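Local coordinates for membrane lipoprotein family protein (Aeropyrum pernix, PDB 4PEV), which probably serves as the substrate-binding component of an ABC transporter for nucleosides, holding adenosine between its two lobes, at residues G188-M193 against E241-Q246. Numbering follows the deposited sequence.
Sequences GAVAGM and EQMLQQ
A helix packed on the parallel part of a Rossmann-like sheet, as in the lobes of periplasmic binding proteins, brings M243, a selenomethionine, down onto G188, A189 and V190. Helix 233-245 belongs to the crossover from strand 222-226 to strand 248-254, which flank strand 186-191; its end 241-245 runs nearly antiparallel to strand residues 188-191, at 161° with the axes of these short pieces 10.1 Å apart. M243 reaches across that gap. Its chain bends at the last torsion (chi3 79°), which turns the methyl CE down onto the strand backbone, 4.0 Å from G188 CA and 3.5 Å from A189 N. V190 meets it from farther along the strand: its CG2, anti to the carbonyl carbon, lies 4.0 Å from both CE and SE of M243, the two side chains crossing at a slant. A189 turns its methyl to the other side of the sheet, so M243 meets its backbone. M243 also touches T225, V248 and F251, while V190 also touches M262 of helix 258-271. The adenosine lies some 10 Å from the A189 side chain, beyond direct contact. With V190 and A189 both backbone-bonded to neighbouring strands, M243 contributes a small nonpolar contact between helix and sheet, through dispersion and burial of its CE and SE, without directional bonds.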
ATOM      1  N   GLY C 188      13.547  -7.355  -0.337  1.00 30.16           N
ATOM      2  CA  GLY C 188      13.757  -6.048   0.247  1.00 30.41           C
ATOM      3  C   GLY C 188      12.513  -5.213   0.230  1.00 31.04           C
ATOM      4  O   GLY C 188      11.512  -5.589  -0.374  1.00 30.92           O
ATOM      5  N   ALA C 189      12.583  -4.080   0.917  1.00 32.11           N
ATOM      6  CA  ALA C 189      11.508  -3.100   0.890  1.00 32.74           C
ATOM      7  C   ALA C 189      12.063  -1.749   1.243  1.00 32.86           C
ATOM      8  O   ALA C 189      12.851  -1.638   2.175  1.00 32.71           O
ATOM      9  CB  ALA C 189      10.413  -3.470   1.872  1.00 33.17           C
ATOM     10  N   VAL C 190      11.664  -0.736   0.478  1.00 32.90           N
ATOM     11  CA  VAL C 190      11.977   0.641   0.795  1.00 32.46           C
ATOM     12  C   VAL C 190      10.692   1.229   1.330  1.00 32.11           C
ATOM     13  O   VAL C 190       9.692   1.296   0.605  1.00 30.96           O
ATOM     14  CB  VAL C 190      12.445   1.440  -0.437  1.00 32.89           C
ATOM     15  CG1 VAL C 190      12.760   2.881  -0.036  1.00 32.70           C
ATOM     16  CG2 VAL C 190      13.657   0.769  -1.082  1.00 32.89           C
ATOM     17  N   ALA C 191      10.726   1.633   2.601  1.00 31.29           N
ATOM     18  CA  ALA C 191       9.528   2.061   3.309  1.00 31.00           C
ATOM     19  C   ALA C 191       9.575   3.544   3.574  1.00 30.98           C
ATOM     20  O   ALA C 191      10.645   4.156   3.532  1.00 30.43           O
ATOM     21  CB  ALA C 191       9.394   1.305   4.616  1.00 31.26           C
ATOM     22  N   GLY C 192       8.406   4.116   3.835  1.00 31.21           N
ATOM     23  CA  GLY C 192       8.301   5.525   4.178  1.00 32.53           C
ATOM     24  C   GLY C 192       8.500   5.718   5.664  1.00 33.41           C
ATOM     25  O   GLY C 192       9.546   5.377   6.203  1.00 33.07           O
HETATM   26  N   MSE C 193       7.480   6.240   6.333  1.00 34.91           N
HETATM   27  CA  MSE C 193       7.583   6.580   7.749  1.00 36.34           C
HETATM   28  C   MSE C 193       7.309   5.404   8.637  1.00 34.69           C
HETATM   29  O   MSE C 193       6.542   4.495   8.287  1.00 33.81           O
HETATM   30  CB  MSE C 193       6.564   7.650   8.104  1.00 39.58           C
HETATM   31  CG  MSE C 193       6.759   8.926   7.301  1.00 42.36           C
HETATM   32 SE   MSE C 193       5.440  10.256   7.927  1.00 51.97          SE
HETATM   33  CE  MSE C 193       6.489  10.856   9.503  1.00 49.99           C
ATOM     34  N   GLU C 241      19.732   2.052  -4.206  1.00 35.71           N
ATOM     35  CA  GLU C 241      21.072   1.823  -4.768  1.00 37.07           C
ATOM     36  C   GLU C 241      22.031   1.202  -3.764  1.00 36.78           C
ATOM     37  O   GLU C 241      22.860   0.369  -4.129  1.00 34.76           O
ATOM     38  CB  GLU C 241      21.686   3.124  -5.256  1.00 39.94           C
ATOM     39  CG  GLU C 241      21.124   3.640  -6.561  1.00 43.10           C
ATOM     40  CD  GLU C 241      21.478   5.099  -6.807  1.00 47.12           C
ATOM     41  OE1 GLU C 241      22.202   5.708  -5.979  1.00 48.46           O
ATOM     42  OE2 GLU C 241      21.013   5.644  -7.831  1.00 50.25           O
ATOM     43  N   GLN C 242      21.942   1.646  -2.511  1.00 38.83           N
ATOM     44  CA  GLN C 242      22.692   1.026  -1.426  1.00 41.40           C
ATOM     45  C   GLN C 242      22.309  -0.427  -1.310  1.00 39.87           C
ATOM     46  O   GLN C 242      23.183  -1.294  -1.322  1.00 42.01           O
ATOM     47  CB  GLN C 242      22.445   1.729  -0.092  1.00 46.65           C
ATOM     48  CG  GLN C 242      23.676   2.442   0.441  1.00 52.29           C
ATOM     49  CD  GLN C 242      23.334   3.647   1.300  1.00 58.30           C
ATOM     50  OE1 GLN C 242      23.734   3.734   2.467  1.00 62.38           O
ATOM     51  NE2 GLN C 242      22.591   4.590   0.725  1.00 58.57           N
HETATM   52  N   MSE C 243      21.003  -0.686  -1.235  1.00 37.25           N
HETATM   53  CA  MSE C 243      20.477  -2.055  -1.106  1.00 36.57           C
HETATM   54  C   MSE C 243      20.897  -2.999  -2.206  1.00 34.58           C
HETATM   55  O   MSE C 243      21.139  -4.172  -1.965  1.00 32.68           O
HETATM   56  CB  MSE C 243      18.960  -1.999  -1.016  1.00 37.40           C
HETATM   57  CG  MSE C 243      18.550  -1.942   0.446  1.00 39.15           C
HETATM   58 SE   MSE C 243      16.802  -1.056   0.635  1.00 43.78          SE
HETATM   59  CE  MSE C 243      15.558  -2.499   0.131  1.00 41.48           C
ATOM     60  N   LEU C 244      20.991  -2.496  -3.426  1.00 35.40           N
ATOM     61  CA  LEU C 244      21.488  -3.284  -4.542  1.00 36.16           C
ATOM     62  C   LEU C 244      22.866  -3.828  -4.252  1.00 37.11           C
ATOM     63  O   LEU C 244      23.158  -4.970  -4.578  1.00 39.99           O
ATOM     64  CB  LEU C 244      21.511  -2.443  -5.817  1.00 36.65           C
ATOM     65  CG  LEU C 244      20.156  -2.467  -6.536  1.00 36.93           C
ATOM     66  CD1 LEU C 244      19.858  -1.190  -7.309  1.00 36.52           C
ATOM     67  CD2 LEU C 244      20.094  -3.695  -7.434  1.00 36.43           C
ATOM     68  N   GLN C 245      23.698  -3.017  -3.611  1.00 39.14           N
ATOM     69  CA  GLN C 245      25.072  -3.397  -3.309  1.00 40.00           C
ATOM     70  C   GLN C 245      25.231  -4.255  -2.070  1.00 40.82           C
ATOM     71  O   GLN C 245      26.322  -4.752  -1.829  1.00 40.89           O
ATOM     72  CB  GLN C 245      25.918  -2.155  -3.178  1.00 41.46           C
ATOM     73  CG  GLN C 245      26.026  -1.434  -4.504  1.00 45.04           C
ATOM     74  CD  GLN C 245      26.782  -0.140  -4.391  1.00 45.77           C
ATOM     75  OE1 GLN C 245      27.439   0.124  -3.386  1.00 46.89           O
ATOM     76  NE2 GLN C 245      26.695   0.677  -5.421  1.00 46.98           N
ATOM     77  N   GLN C 246      24.155  -4.403  -1.291  1.00 41.96           N
ATOM     78  CA  GLN C 246      24.053  -5.406  -0.218  1.00 41.88           C
ATOM     79  C   GLN C 246      23.288  -6.680  -0.691  1.00 39.71           C
ATOM     80  O   GLN C 246      22.773  -7.458   0.127  1.00 36.27           O
ATOM     81  CB  GLN C 246      23.329  -4.796   0.990  1.00 45.65           C
ATOM     82  CG  GLN C 246      23.914  -3.489   1.520  1.00 49.65           C
ATOM     83  CD  GLN C 246      22.876  -2.616   2.238  1.00 54.17           C
ATOM     84  OE1 GLN C 246      21.745  -3.041   2.510  1.00 51.76           O
ATOM     85  NE2 GLN C 246      23.260  -1.379   2.530  1.00 56.92           N
TER